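Endoglucanase (Uncultured bacterium, PDB 3X17) hydrolyses internal beta-1,4-glucosidic bonds of cellulose, as an endoglucanase of glycoside hydrolase family 9. Local coordinates at residues E346-T351 against E355-I360; D386-G391 against A397-L402; Q273-A278 against E305-F310; A280-A285 against L301-Q306. One frame throughout, in Å; residues are numbered along the deposited sequence.

Contact 1: E346-T351 against E355-I360; sequences ELWVVT and EYHDYI
Trp348 and Tyr356 bring the backbones of 346-351 and 355-360 closest, with their CA atoms 5.1 Å apart. The two segments are helical and run nearly antiparallel, at 145°, with axes 8.4 Å apart. They form a helical hairpin with a short link. The Tyr356 ring lies between the helices. Leu347 CB sits over the centre of one face, 3.6 Å from the Tyr356 ring centroid, in a CH-pi contact. Glu355 CG covers the opposite face. At the ring edge, Thr351 OG1 comes within 3.2 Å of Tyr356 CE2. This hydroxyl is turned back on its own helix and donates to Leu347 O, which also accepts from Thr351 N on the other side of the carbonyl plane. Trp348 CG is anti to its backbone N (chi1 179°), which carries the indole alongside His357. His357 CB packs over the five-membered ring of Trp348, 3.8 Å from its centroid. The imidazole turns an edge to the six-membered ring, with the planes at 63°. Ile360 CD1 touches Trp348 CB more loosely. Replacing Tyr356 with alanine would probably open a gap beside Leu347 and leave Thr351 without its ring neighbour. Helix 294-312 packs against this hairpin, where Trp308 meets Tyr356 and Tyr359 edge-to-face. Helix 272-288 lies against Glu346 and Leu347, and Arg287 forms a salt bridge with Glu346.

Contact 2: D386-G391 against A397-L402; sequences DYVTLG and AIRARL
Tyr387 meets Leu402 because its CG stands anti to the backbone N (chi1 -172°), which carries the ring over to helix 396-418. Arg399 also leaves anti, but its chain then bends at chi2 and chi3, and the bends bring the guanidinium back to the end of helix 381-390. Leu402 CD1 lies over one face of the Tyr387 ring, nearer the rim than the middle, 3.6 Å from the ring centroid, in a CH-pi contact. Ile398 crosses the phenol end of the ring at about a right angle, with CG2 3.9 Å from Tyr387 CZ. The Tyr387 hydroxyl is hydrogen-bonded to Asp395 N in the link between the helices. Beside the ring, Val388 CG2 and Leu402 CB are tightly packed at 3.4 Å, and the two side chains run alongside each other, pointing opposite ways.

The polar part of the contact is at Arg399 NH1. Arg399 NH1 donates to Gly391 O at 3.2 Å, with an N-H...O angle of 158°. Gly391 O lies near the guanidinium plane, while the donor is tilted from the carbonyl plane. A weak bond joins NH1 to Val388 O. Tyr387 O is also close to NH1, but too badly angled to bond. Tyr387 CE1 lies over one guanidinium face, the two planes well inclined. The positive charge at this C-terminal helix end probably suits the helix dipole. Gly391 is the first residue to leave helical geometry.

The axes of 386-390 and 397-402 lie 9.4 Å apart at their closest, with N-to-C directions 116° apart. Leu452 of helix 435-452 packs on Val388, Leu368 touches Leu402, and Trp348 of helix 337-351 meets the Tyr387 ring.

Contact 3: Q273-A278 against E305-F310; sequences QDTAKA and EQAWRF
Thr275 CG2 packs on Ala307 of the facing helix, 3.8 Å from Ala307 CB and 3.7 Å from Ala307 O. With OG1 beside the backbone N (chi1 -61°), the CG2 methyl is left anti to that N and faces Ala307. Ala307 CB in turn lies 3.9 Å from Thr275 O. The small side chains let the backbones come close, with the CA atoms of Thr275 and Ala307 6.0 Å apart. The same Thr275 methyl also touches the Phe310 ring, 4.3 Å from CD2, at an oblique angle. The interface is small, 144 Å² in all, and is made by methyl groups against methyl, ring and backbone carbonyl atoms. The Thr275 hydroxyl faces elsewhere: it is hydrogen-bonded to Thr271 O, one turn back, and to Val243 N of strand 243-249. The contact joins helices 272-288 and 294-312, consecutive helices of the (alpha/alpha)6 barrel that is the fold of this family. It lies near the start of the first and toward the end of the second. The first helix touches Asp339, a ligand of a bound calcium ion, through Ala276. Leu311 of helix 294-312 also packs on Thr275 and Ala276, while Gln237 and Asp240 lie against Ala307 and Phe310.

Contact 4: A280-A285 against L301-Q306; sequences AAWAMA and LAAAEQ
The Trp282 indole carries Ala303 CB on one face. Ala303 CB is 3.8 Å from the centroid of the Trp282 six-membered ring and only 15° off its normal, a CH-pi contact. Ala303 CB comes nearest to Trp282 CE3, at 3.7 Å. Ala304 N approaches the same Trp282 CE3 obliquely, also at 3.7 Å. Trp282 CG is anti to the carbonyl carbon (chi1 -75°), which lays the indole along helix 294-312. Ala304 CB fits beside the base of this side chain, 3.9 Å from Trp282 CB. Ala304 CB also meets Ala283 CB at 4.1 Å. Three alanines thus line the interface, and their small side chains let the helix axes approach to 7.9 Å. The segments run at 148°, close to antiparallel, as neighbouring helices of the (alpha/alpha)6 barrel. Phe234 of helix 221-235 stacks with the indole and also touches Ala303, while Leu230 and Leu233 of that helix pack on Trp282. With an alanine in place of Trp282, the Ala303 methyl would probably lose its aromatic surface and a gap would open toward helix 221-235. Ala303 O accepts a hydrogen bond from Gln237 NE2. Ala283 is touched by Glu346 of helix 337-351.

Overall arrangement
Contacts 3 and 4 are two levels of one antiparallel helix pair, 272-288 with 294-312. Their centres are about 8 Å apart, and they share Glu305 and Gln306. Contact 1 packs against both, with centres about 13 Å from contact 3 and about 11 Å from contact 4. Trp308 CD1 lies 3.6 Å from Tyr356 CE1, and Glu346 CD lies 3.4 Å from Met284 CG. Contact 2 follows contact 1 along the chain, about 12 Å away between centres, and Trp348 CZ3 is 3.4 Å from Gly391 CA. Contacts 2 and 4 just touch, Asp386 OD2 to Met284 CE at 4.0 Å. Contact 3 stays about 11 Å from contact 2 between nearest atoms, and its Thr275 side chain is about 12 Å from a calcium ion.

Contact 1: E346-T351 against E355-I360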
loop_
_atom_site.group_PDB
_atom_site.type_symbol
_atom_site.label_atom_id
_atom_site.label_comp_id
_atom_site.label_asym_id
_atom_site.label_seq_id
_atom_site.Cartn_x
_atom_site.Cartn_y
_atom_site.Cartn_z
ATOM N N GLU A 346 -16.524 9.470 8.472
ATOM C CA GLU A 346 -15.794 9.036 9.684
ATOM C C GLU A 346 -16.212 9.829 10.937
ATOM O O GLU A 346 -16.372 9.274 12.024
ATOM C CB GLU A 346 -14.283 9.124 9.475
ATOM C CG GLU A 346 -13.794 8.370 8.242
ATOM C CD GLU A 346 -14.122 6.868 8.270
ATOM O OE1 GLU A 346 -14.618 6.356 9.302
ATOM O OE2 GLU A 346 -13.800 6.179 7.283
ATOM N N LEU A 347 -16.424 11.126 10.772
ATOM C CA LEU A 347 -16.903 11.939 11.875
ATOM C C LEU A 347 -18.331 11.548 12.274
ATOM O O LEU A 347 -18.649 11.500 13.462
ATOM C CB LEU A 347 -16.814 13.437 11.530
ATOM C CG LEU A 347 -15.408 14.015 11.808
ATOM C CD1 LEU A 347 -15.147 15.299 11.017
ATOM C CD2 LEU A 347 -15.257 14.249 13.306
ATOM N N TRP A 348 -19.197 11.368 11.275
ATOM C CA TRP A 348 -20.549 10.851 11.506
ATOM C C TRP A 348 -20.538 9.531 12.278
ATOM O O TRP A 348 -21.333 9.339 13.206
ATOM C CB TRP A 348 -21.311 10.665 10.188
ATOM C CG TRP A 348 -22.693 10.109 10.422
ATOM C CD1 TRP A 348 -23.674 10.650 11.226
ATOM C CD2 TRP A 348 -23.202 8.852 9.970
ATOM N NE1 TRP A 348 -24.768 9.826 11.264
ATOM C CE2 TRP A 348 -24.505 8.707 10.517
ATOM C CE3 TRP A 348 -22.717 7.865 9.112
ATOM C CZ2 TRP A 348 -25.315 7.617 10.232
ATOM C CZ3 TRP A 348 -23.520 6.767 8.844
ATOM C CH2 TRP A 348 -24.802 6.651 9.402
ATOM N N VAL A 349 -19.627 8.632 11.896
ATOM C CA VAL A 349 -19.593 7.275 12.446
ATOM C C VAL A 349 -19.245 7.308 13.916
ATOM O O VAL A 349 -19.858 6.581 14.703
ATOM C CB VAL A 349 -18.576 6.345 11.720
ATOM C CG1 VAL A 349 -18.317 5.091 12.552
ATOM C CG2 VAL A 349 -19.067 5.966 10.338
ATOM N N VAL A 350 -18.261 8.125 14.305
ATOM C CA VAL A 350 -17.829 8.166 15.727
ATOM C C VAL A 350 -18.662 9.103 16.636
ATOM O O VAL A 350 -18.757 8.877 17.852
ATOM C CB VAL A 350 -16.300 8.477 15.856
ATOM C CG1 VAL A 350 -15.965 9.892 15.371
ATOM C CG2 VAL A 350 -15.772 8.205 17.285
ATOM N N THR A 351 -19.256 10.154 16.066
ATOM C CA THR A 351 -20.038 11.104 16.878
ATOM C C THR A 351 -21.551 10.907 16.773
ATOM O O THR A 351 -22.281 11.333 17.647
ATOM C CB THR A 351 -19.746 12.591 16.551
ATOM O OG1 THR A 351 -20.327 12.933 15.282
ATOM C CG2 THR A 351 -18.212 12.891 16.556
ATOM N N GLU A 355 -24.820 17.011 11.868
ATOM C CA GLU A 355 -24.067 17.952 11.038
ATOM C C GLU A 355 -23.218 17.232 9.996
ATOM O O GLU A 355 -23.124 17.696 8.859
ATOM C CB GLU A 355 -23.215 18.913 11.873
ATOM C CG GLU A 355 -22.046 18.268 12.650
ATOM C CD GLU A 355 -21.268 19.290 13.468
ATOM O OE1 GLU A 355 -20.987 20.383 12.943
ATOM O OE2 GLU A 355 -20.965 19.023 14.645
ATOM N N TYR A 356 -22.628 16.093 10.377
ATOM C CA TYR A 356 -21.806 15.302 9.466
ATOM C C TYR A 356 -22.645 14.525 8.437
ATOM O O TYR A 356 -22.329 14.522 7.247
ATOM C CB TYR A 356 -20.853 14.367 10.241
ATOM C CG TYR A 356 -20.052 15.092 11.297
ATOM C CD1 TYR A 356 -19.248 16.176 10.954
ATOM C CD2 TYR A 356 -20.246 14.828 12.640
ATOM C CE1 TYR A 356 -18.561 16.885 11.907
ATOM C CE2 TYR A 356 -19.578 15.568 13.616
ATOM C CZ TYR A 356 -18.744 16.586 13.238
ATOM O OH TYR A 356 -18.073 17.311 14.181
ATOM N N HIS A 357 -23.740 13.908 8.879
ATOM C CA HIS A 357 -24.615 13.178 7.935
ATOM C C HIS A 357 -25.321 14.108 6.935
ATOM O O HIS A 357 -25.498 13.751 5.772
ATOM C CB HIS A 357 -25.621 12.268 8.651
ATOM C CG HIS A 357 -26.354 11.355 7.723
ATOM N ND1 HIS A 357 -25.933 10.068 7.465
ATOM C CD2 HIS A 357 -27.374 11.595 6.862
ATOM C CE1 HIS A 357 -26.674 9.545 6.506
ATOM N NE2 HIS A 357 -27.561 10.449 6.128
ATOM N N ASP A 358 -25.670 15.312 7.382
ATOM C CA ASP A 358 -26.192 16.351 6.488
ATOM C C ASP A 358 -25.271 16.568 5.295
ATOM O O ASP A 358 -25.733 16.658 4.147
ATOM C CB ASP A 358 -26.402 17.687 7.228
ATOM C CG ASP A 358 -27.619 17.669 8.166
ATOM O OD1 ASP A 358 -28.425 16.724 8.100
ATOM O OD2 ASP A 358 -27.735 18.569 9.031
ATOM N N TYR A 359 -23.965 16.658 5.550
ATOM C CA TYR A 359 -23.042 16.883 4.448
ATOM C C TYR A 359 -23.145 15.720 3.476
ATOM O O TYR A 359 -23.250 15.908 2.258
ATOM C CB TYR A 359 -21.597 17.066 4.934
ATOM C CG TYR A 359 -20.620 17.375 3.810
ATOM C CD1 TYR A 359 -20.007 16.358 3.115
ATOM C CD2 TYR A 359 -20.363 18.690 3.414
ATOM C CE1 TYR A 359 -19.137 16.599 2.096
ATOM C CE2 TYR A 359 -19.515 18.944 2.352
ATOM C CZ TYR A 359 -18.883 17.883 1.723
ATOM O OH TYR A 359 -18.006 18.084 0.688
ATOM N N ILE A 360 -23.187 14.509 4.022
ATOM C CA ILE A 360 -23.275 13.312 3.186
ATOM C C ILE A 360 -24.553 13.329 2.326
ATOM O O ILE A 360 -24.483 13.144 1.113
ATOM C CB ILE A 360 -23.184 12.028 4.005
ATOM C CG1 ILE A 360 -21.875 12.004 4.823
ATOM C CG2 ILE A 360 -23.257 10.820 3.089
ATOM C CD1 ILE A 360 -21.855 10.930 5.954
#

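Contact 2: D386-G391 against A397-L402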
loop_
_atom_site.group_PDB
_atom_site.type_symbol
_atom_site.label_atom_id
_atom_site.label_comp_id
_atom_site.label_asym_id
_atom_site.label_seq_id
_atom_site.Cartn_x
_atom_site.Cartn_y
_atom_site.Cartn_z
ATOM N N ASP A 386 -17.120 2.328 5.406
ATOM C CA ASP A 386 -17.294 2.577 6.838
ATOM C C ASP A 386 -18.720 3.031 7.128
ATOM O O ASP A 386 -19.324 2.632 8.126
ATOM C CB ASP A 386 -16.301 3.625 7.347
ATOM C CG ASP A 386 -14.942 3.026 7.653
ATOM O OD1 ASP A 386 -14.814 1.779 7.543
ATOM O OD2 ASP A 386 -13.987 3.792 7.920
ATOM N N TYR A 387 -19.273 3.837 6.235
ATOM C CA TYR A 387 -20.696 4.138 6.278
ATOM C C TYR A 387 -21.609 2.876 6.282
ATOM O O TYR A 387 -22.413 2.692 7.197
ATOM C CB TYR A 387 -21.082 5.033 5.108
ATOM C CG TYR A 387 -22.511 5.555 5.204
ATOM C CD1 TYR A 387 -23.603 4.687 5.074
ATOM C CD2 TYR A 387 -22.763 6.916 5.344
ATOM C CE1 TYR A 387 -24.912 5.160 5.117
ATOM C CE2 TYR A 387 -24.066 7.408 5.375
ATOM C CZ TYR A 387 -25.140 6.524 5.290
ATOM O OH TYR A 387 -26.435 7.022 5.355
ATOM N N VAL A 388 -21.468 2.034 5.250
ATOM C CA VAL A 388 -22.174 0.761 5.155
ATOM C C VAL A 388 -21.961 -0.139 6.389
ATOM O O VAL A 388 -22.936 -0.604 6.982
ATOM C CB VAL A 388 -21.852 0.003 3.803
ATOM C CG1 VAL A 388 -22.421 -1.403 3.825
ATOM C CG2 VAL A 388 -22.429 0.779 2.582
ATOM N N THR A 389 -20.715 -0.335 6.827
ATOM C CA THR A 389 -20.442 -1.328 7.879
ATOM C C THR A 389 -20.482 -0.809 9.307
ATOM O O THR A 389 -20.518 -1.599 10.240
ATOM C CB THR A 389 -19.142 -2.066 7.677
ATOM O OG1 THR A 389 -18.040 -1.128 7.725
ATOM C CG2 THR A 389 -19.178 -2.801 6.318
ATOM N N LEU A 390 -20.345 0.498 9.482
ATOM C CA LEU A 390 -20.131 1.045 10.828
ATOM C C LEU A 390 -21.121 2.153 11.179
ATOM O O LEU A 390 -21.343 2.414 12.351
ATOM C CB LEU A 390 -18.705 1.562 10.999
ATOM C CG LEU A 390 -17.617 0.681 11.612
ATOM C CD1 LEU A 390 -17.943 -0.793 11.625
ATOM C CD2 LEU A 390 -16.243 0.955 10.979
ATOM N N GLY A 391 -21.758 2.738 10.162
ATOM C CA GLY A 391 -22.703 3.830 10.363
ATOM C C GLY A 391 -23.964 3.362 11.063
ATOM O O GLY A 391 -24.582 2.386 10.646
ATOM N N ALA A 397 -31.649 4.621 1.826
ATOM C CA ALA A 397 -31.441 4.773 0.373
ATOM C C ALA A 397 -29.974 5.101 0.024
ATOM O O ALA A 397 -29.461 4.680 -1.025
ATOM C CB ALA A 397 -32.405 5.836 -0.221
ATOM N N ILE A 398 -29.293 5.841 0.899
ATOM C CA ILE A 398 -27.851 6.109 0.691
ATOM C C ILE A 398 -27.048 4.828 0.895
ATOM O O ILE A 398 -26.281 4.401 0.012
ATOM C CB ILE A 398 -27.314 7.227 1.622
ATOM C CG1 ILE A 398 -27.950 8.572 1.245
ATOM C CG2 ILE A 398 -25.776 7.320 1.523
ATOM C CD1 ILE A 398 -27.743 9.695 2.298
ATOM N N ARG A 399 -27.386 4.126 1.975
ATOM C CA ARG A 399 -26.701 2.910 2.303
ATOM C C ARG A 399 -26.787 1.944 1.139
ATOM O O ARG A 399 -25.765 1.382 0.726
ATOM C CB ARG A 399 -27.222 2.294 3.586
ATOM C CG ARG A 399 -26.736 0.868 3.780
ATOM C CD ARG A 399 -26.436 0.516 5.239
ATOM N NE ARG A 399 -27.164 1.322 6.220
ATOM C CZ ARG A 399 -26.615 1.822 7.339
ATOM N NH1 ARG A 399 -25.310 1.671 7.578
ATOM N NH2 ARG A 399 -27.357 2.521 8.201
ATOM N N ALA A 400 -27.971 1.841 0.530
ATOM C CA ALA A 400 -28.164 0.918 -0.599
ATOM C C ALA A 400 -27.371 1.356 -1.812
ATOM O O ALA A 400 -26.875 0.525 -2.554
ATOM C CB ALA A 400 -29.664 0.769 -0.969
ATOM N N ARG A 401 -27.252 2.660 -2.028
ATOM C CA ARG A 401 -26.383 3.147 -3.108
ATOM C C ARG A 401 -24.905 2.822 -2.865
ATOM O O ARG A 401 -24.212 2.316 -3.750
ATOM C CB ARG A 401 -26.591 4.652 -3.356
ATOM C CG ARG A 401 -27.885 4.920 -4.116
ATOM C CD ARG A 401 -28.314 6.356 -3.959
ATOM N NE ARG A 401 -27.376 7.258 -4.621
ATOM C CZ ARG A 401 -27.391 8.573 -4.479
ATOM N NH1 ARG A 401 -28.324 9.142 -3.716
ATOM N NH2 ARG A 401 -26.471 9.316 -5.089
ATOM N N LEU A 402 -24.465 2.998 -1.626
ATOM C CA LEU A 402 -23.086 2.711 -1.259
ATOM C C LEU A 402 -22.761 1.240 -1.462
ATOM O O LEU A 402 -21.723 0.900 -2.046
ATOM C CB LEU A 402 -22.830 3.132 0.192
ATOM C CG LEU A 402 -23.054 4.629 0.466
ATOM C CD1 LEU A 402 -22.795 4.994 1.916
ATOM C CD2 LEU A 402 -22.260 5.511 -0.492
#

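Contact 3: Q273-A278 against E305-F310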
loop_
_atom_site.group_PDB
_atom_site.type_symbol
_atom_site.label_atom_id
_atom_site.label_comp_id
_atom_site.label_asym_id
_atom_site.label_seq_id
_atom_site.Cartn_x
_atom_site.Cartn_y
_atom_site.Cartn_z
ATOM N N GLN A 273 -7.950 19.510 0.972
ATOM C CA GLN A 273 -7.866 18.035 0.885
ATOM C C GLN A 273 -7.058 17.407 2.021
ATOM O O GLN A 273 -7.446 16.384 2.574
ATOM C CB GLN A 273 -7.388 17.530 -0.500
ATOM C CG GLN A 273 -5.995 17.984 -0.929
ATOM C CD GLN A 273 -4.909 16.948 -0.654
ATOM O OE1 GLN A 273 -5.156 15.917 -0.006
ATOM N NE2 GLN A 273 -3.683 17.236 -1.106
ATOM N N ASP A 274 -5.925 18.015 2.359
ATOM C CA ASP A 274 -5.123 17.537 3.469
ATOM C C ASP A 274 -5.896 17.694 4.767
ATOM O O ASP A 274 -5.819 16.829 5.648
ATOM C CB ASP A 274 -3.766 18.259 3.557
ATOM C CG ASP A 274 -2.800 17.842 2.447
ATOM O OD1 ASP A 274 -2.558 16.623 2.298
ATOM O OD2 ASP A 274 -2.244 18.742 1.755
ATOM N N THR A 275 -6.584 18.823 4.918
ATOM C CA THR A 275 -7.318 19.084 6.138
ATOM C C THR A 275 -8.411 17.996 6.337
ATOM O O THR A 275 -8.556 17.400 7.421
ATOM C CB THR A 275 -7.920 20.516 6.092
ATOM O OG1 THR A 275 -6.861 21.485 5.975
ATOM C CG2 THR A 275 -8.726 20.807 7.328
ATOM N N ALA A 276 -9.087 17.655 5.244
ATOM C CA ALA A 276 -10.176 16.659 5.276
ATOM C C ALA A 276 -9.623 15.221 5.437
ATOM O O ALA A 276 -10.122 14.452 6.257
ATOM C CB ALA A 276 -11.017 16.773 3.980
ATOM N N LYS A 277 -8.566 14.878 4.704
ATOM C CA LYS A 277 -7.893 13.593 4.922
ATOM C C LYS A 277 -7.459 13.406 6.377
ATOM O O LYS A 277 -7.698 12.358 6.969
ATOM C CB LYS A 277 -6.674 13.418 4.028
ATOM C CG LYS A 277 -6.973 13.033 2.584
ATOM C CD LYS A 277 -5.686 13.137 1.765
ATOM C CE LYS A 277 -5.805 12.507 0.383
ATOM N NZ LYS A 277 -6.341 13.519 -0.587
ATOM N N ALA A 278 -6.919 14.454 6.995
ATOM C CA ALA A 278 -6.440 14.291 8.356
ATOM C C ALA A 278 -7.638 14.167 9.281
ATOM O O ALA A 278 -7.632 13.364 10.198
ATOM C CB ALA A 278 -5.560 15.472 8.755
ATOM N N GLU A 305 -12.551 17.341 14.657
ATOM C CA GLU A 305 -13.683 18.264 14.782
ATOM C C GLU A 305 -13.299 19.699 14.435
ATOM O O GLU A 305 -14.098 20.438 13.854
ATOM C CB GLU A 305 -14.287 18.199 16.198
ATOM C CG GLU A 305 -15.043 16.900 16.473
ATOM C CD GLU A 305 -15.496 16.741 17.937
ATOM O OE1 GLU A 305 -14.797 17.223 18.853
ATOM O OE2 GLU A 305 -16.511 16.053 18.172
ATOM N N GLN A 306 -12.072 20.085 14.770
ATOM C CA GLN A 306 -11.604 21.450 14.539
ATOM C C GLN A 306 -11.298 21.625 13.045
ATOM O O GLN A 306 -11.672 22.613 12.436
ATOM C CB GLN A 306 -10.357 21.708 15.409
ATOM C CG GLN A 306 -9.733 23.101 15.302
ATOM C CD GLN A 306 -10.738 24.213 15.573
ATOM O OE1 GLN A 306 -11.457 24.187 16.578
ATOM N NE2 GLN A 306 -10.848 25.158 14.635
ATOM N N ALA A 307 -10.655 20.625 12.458
ATOM C CA ALA A 307 -10.480 20.543 11.023
ATOM C C ALA A 307 -11.793 20.632 10.237
ATOM O O ALA A 307 -11.864 21.294 9.211
ATOM C CB ALA A 307 -9.747 19.266 10.668
ATOM N N TRP A 308 -12.822 19.922 10.678
ATOM C CA TRP A 308 -14.101 20.053 10.015
ATOM C C TRP A 308 -14.690 21.466 10.172
ATOM O O TRP A 308 -15.376 21.942 9.279
ATOM C CB TRP A 308 -15.113 19.020 10.505
ATOM C CG TRP A 308 -16.383 19.085 9.699
ATOM C CD1 TRP A 308 -17.518 19.773 10.003
ATOM C CD2 TRP A 308 -16.584 18.530 8.397
ATOM N NE1 TRP A 308 -18.434 19.633 9.003
ATOM C CE2 TRP A 308 -17.882 18.889 7.991
ATOM C CE3 TRP A 308 -15.812 17.701 7.563
ATOM C CZ2 TRP A 308 -18.435 18.457 6.780
ATOM C CZ3 TRP A 308 -16.357 17.282 6.348
ATOM C CH2 TRP A 308 -17.644 17.688 5.957
ATOM N N ARG A 309 -14.449 22.127 11.304
ATOM C CA ARG A 309 -14.928 23.506 11.473
ATOM C C ARG A 309 -14.283 24.413 10.423
ATOM O O ARG A 309 -14.959 25.183 9.726
ATOM C CB ARG A 309 -14.589 24.028 12.864
ATOM C CG ARG A 309 -15.720 23.901 13.860
ATOM C CD ARG A 309 -15.213 24.061 15.291
ATOM N NE ARG A 309 -15.579 22.861 16.036
ATOM C CZ ARG A 309 -14.789 22.206 16.874
ATOM N NH1 ARG A 309 -13.605 22.693 17.210
ATOM N NH2 ARG A 309 -15.240 21.103 17.457
ATOM N N PHE A 310 -12.980 24.242 10.244
ATOM C CA PHE A 310 -12.295 24.922 9.154
ATOM C C PHE A 310 -12.914 24.629 7.787
ATOM O O PHE A 310 -13.159 25.551 7.021
ATOM C CB PHE A 310 -10.801 24.612 9.131
ATOM C CG PHE A 310 -10.057 25.392 8.095
ATOM C CD1 PHE A 310 -9.597 26.682 8.376
ATOM C CD2 PHE A 310 -9.879 24.877 6.819
ATOM C CE1 PHE A 310 -8.965 27.434 7.395
ATOM C CE2 PHE A 310 -9.208 25.607 5.847
ATOM C CZ PHE A 310 -8.772 26.904 6.130
#

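Contact 4: A280-A285 against L301-Q306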
loop_
_atom_site.group_PDB
_atom_site.type_symbol
_atom_site.label_atom_id
_atom_site.label_comp_id
_atom_site.label_asym_id
_atom_site.label_seq_id
_atom_site.Cartn_x
_atom_site.Cartn_y
_atom_site.Cartn_z
ATOM N N ALA A 280 -10.418 12.749 8.514
ATOM C CA ALA A 280 -10.953 11.397 8.353
ATOM C C ALA A 280 -10.102 10.397 9.155
ATOM O O ALA A 280 -10.622 9.587 9.931
ATOM C CB ALA A 280 -11.021 11.006 6.856
ATOM N N ALA A 281 -8.793 10.508 9.034
ATOM C CA ALA A 281 -7.914 9.530 9.674
ATOM C C ALA A 281 -8.001 9.641 11.180
ATOM O O ALA A 281 -8.111 8.624 11.873
ATOM C CB ALA A 281 -6.481 9.691 9.199
ATOM N N TRP A 282 -8.011 10.875 11.677
ATOM C CA TRP A 282 -8.171 11.133 13.104
ATOM C C TRP A 282 -9.517 10.612 13.632
ATOM O O TRP A 282 -9.595 10.156 14.769
ATOM C CB TRP A 282 -8.120 12.626 13.405
ATOM C CG TRP A 282 -6.767 13.228 13.346
ATOM C CD1 TRP A 282 -5.575 12.634 13.691
ATOM C CD2 TRP A 282 -6.448 14.561 12.929
ATOM N NE1 TRP A 282 -4.535 13.505 13.459
ATOM C CE2 TRP A 282 -5.045 14.712 13.047
ATOM C CE3 TRP A 282 -7.204 15.626 12.424
ATOM C CZ2 TRP A 282 -4.389 15.894 12.698
ATOM C CZ3 TRP A 282 -6.540 16.805 12.056
ATOM C CH2 TRP A 282 -5.163 16.935 12.220
ATOM N N ALA A 283 -10.597 10.866 12.905
ATOM C CA ALA A 283 -11.916 10.368 13.347
ATOM C C ALA A 283 -11.956 8.837 13.363
ATOM O O ALA A 283 -12.549 8.235 14.255
ATOM C CB ALA A 283 -13.028 10.915 12.485
ATOM N N MET A 284 -11.364 8.198 12.354
ATOM C CA MET A 284 -11.118 6.760 12.440
ATOM C C MET A 284 -10.366 6.336 13.706
ATOM O O MET A 284 -10.670 5.316 14.286
ATOM C CB MET A 284 -10.392 6.246 11.199
ATOM C CG MET A 284 -11.289 6.159 9.993
ATOM S SD MET A 284 -10.329 5.842 8.504
ATOM C CE MET A 284 -10.109 4.065 8.664
ATOM N N ALA A 285 -9.300 7.047 14.051
ATOM C CA ALA A 285 -8.467 6.642 15.185
ATOM C C ALA A 285 -9.259 6.819 16.468
ATOM O O ALA A 285 -9.061 6.075 17.442
ATOM C CB ALA A 285 -7.184 7.477 15.242
ATOM N N LEU A 301 -10.124 13.005 18.220
ATOM C CA LEU A 301 -11.487 13.424 17.888
ATOM C C LEU A 301 -11.569 14.925 17.886
ATOM O O LEU A 301 -12.171 15.499 16.988
ATOM C CB LEU A 301 -12.527 12.834 18.846
ATOM C CG LEU A 301 -13.955 13.404 18.770
ATOM C CD1 LEU A 301 -14.571 13.162 17.396
ATOM C CD2 LEU A 301 -14.872 12.865 19.915
ATOM N N ALA A 302 -10.899 15.574 18.843
ATOM C CA ALA A 302 -10.941 17.046 18.920
ATOM C C ALA A 302 -10.317 17.659 17.682
ATOM O O ALA A 302 -10.866 18.597 17.090
ATOM C CB ALA A 302 -10.246 17.562 20.198
ATOM N N ALA A 303 -9.181 17.099 17.274
ATOM C CA ALA A 303 -8.486 17.565 16.097
ATOM C C ALA A 303 -9.374 17.431 14.857
ATOM O O ALA A 303 -9.458 18.352 14.040
ATOM C CB ALA A 303 -7.206 16.775 15.913
ATOM N N ALA A 304 -9.999 16.266 14.694
ATOM C CA ALA A 304 -10.864 16.028 13.522
ATOM C C ALA A 304 -11.999 17.049 13.488
ATOM O O ALA A 304 -12.363 17.560 12.420
ATOM C CB ALA A 304 -11.443 14.577 13.509
ATOM N N GLU A 305 -12.551 17.341 14.657
ATOM C CA GLU A 305 -13.683 18.264 14.782
ATOM C C GLU A 305 -13.299 19.699 14.435
ATOM O O GLU A 305 -14.098 20.438 13.854
ATOM C CB GLU A 305 -14.287 18.199 16.198
ATOM C CG GLU A 305 -15.043 16.900 16.473
ATOM C CD GLU A 305 -15.496 16.741 17.937
ATOM O OE1 GLU A 305 -14.797 17.223 18.853
ATOM O OE2 GLU A 305 -16.511 16.053 18.172
ATOM N N GLN A 306 -12.072 20.085 14.770
ATOM C CA GLN A 306 -11.604 21.450 14.539
ATOM C C GLN A 306 -11.298 21.625 13.045
ATOM O O GLN A 306 -11.672 22.613 12.436
ATOM C CB GLN A 306 -10.357 21.708 15.409
ATOM C CG GLN A 306 -9.733 23.101 15.302
ATOM C CD GLN A 306 -10.738 24.213 15.573
ATOM O OE1 GLN A 306 -11.457 24.187 16.578
ATOM N NE2 GLN A 306 -10.848 25.158 14.635
#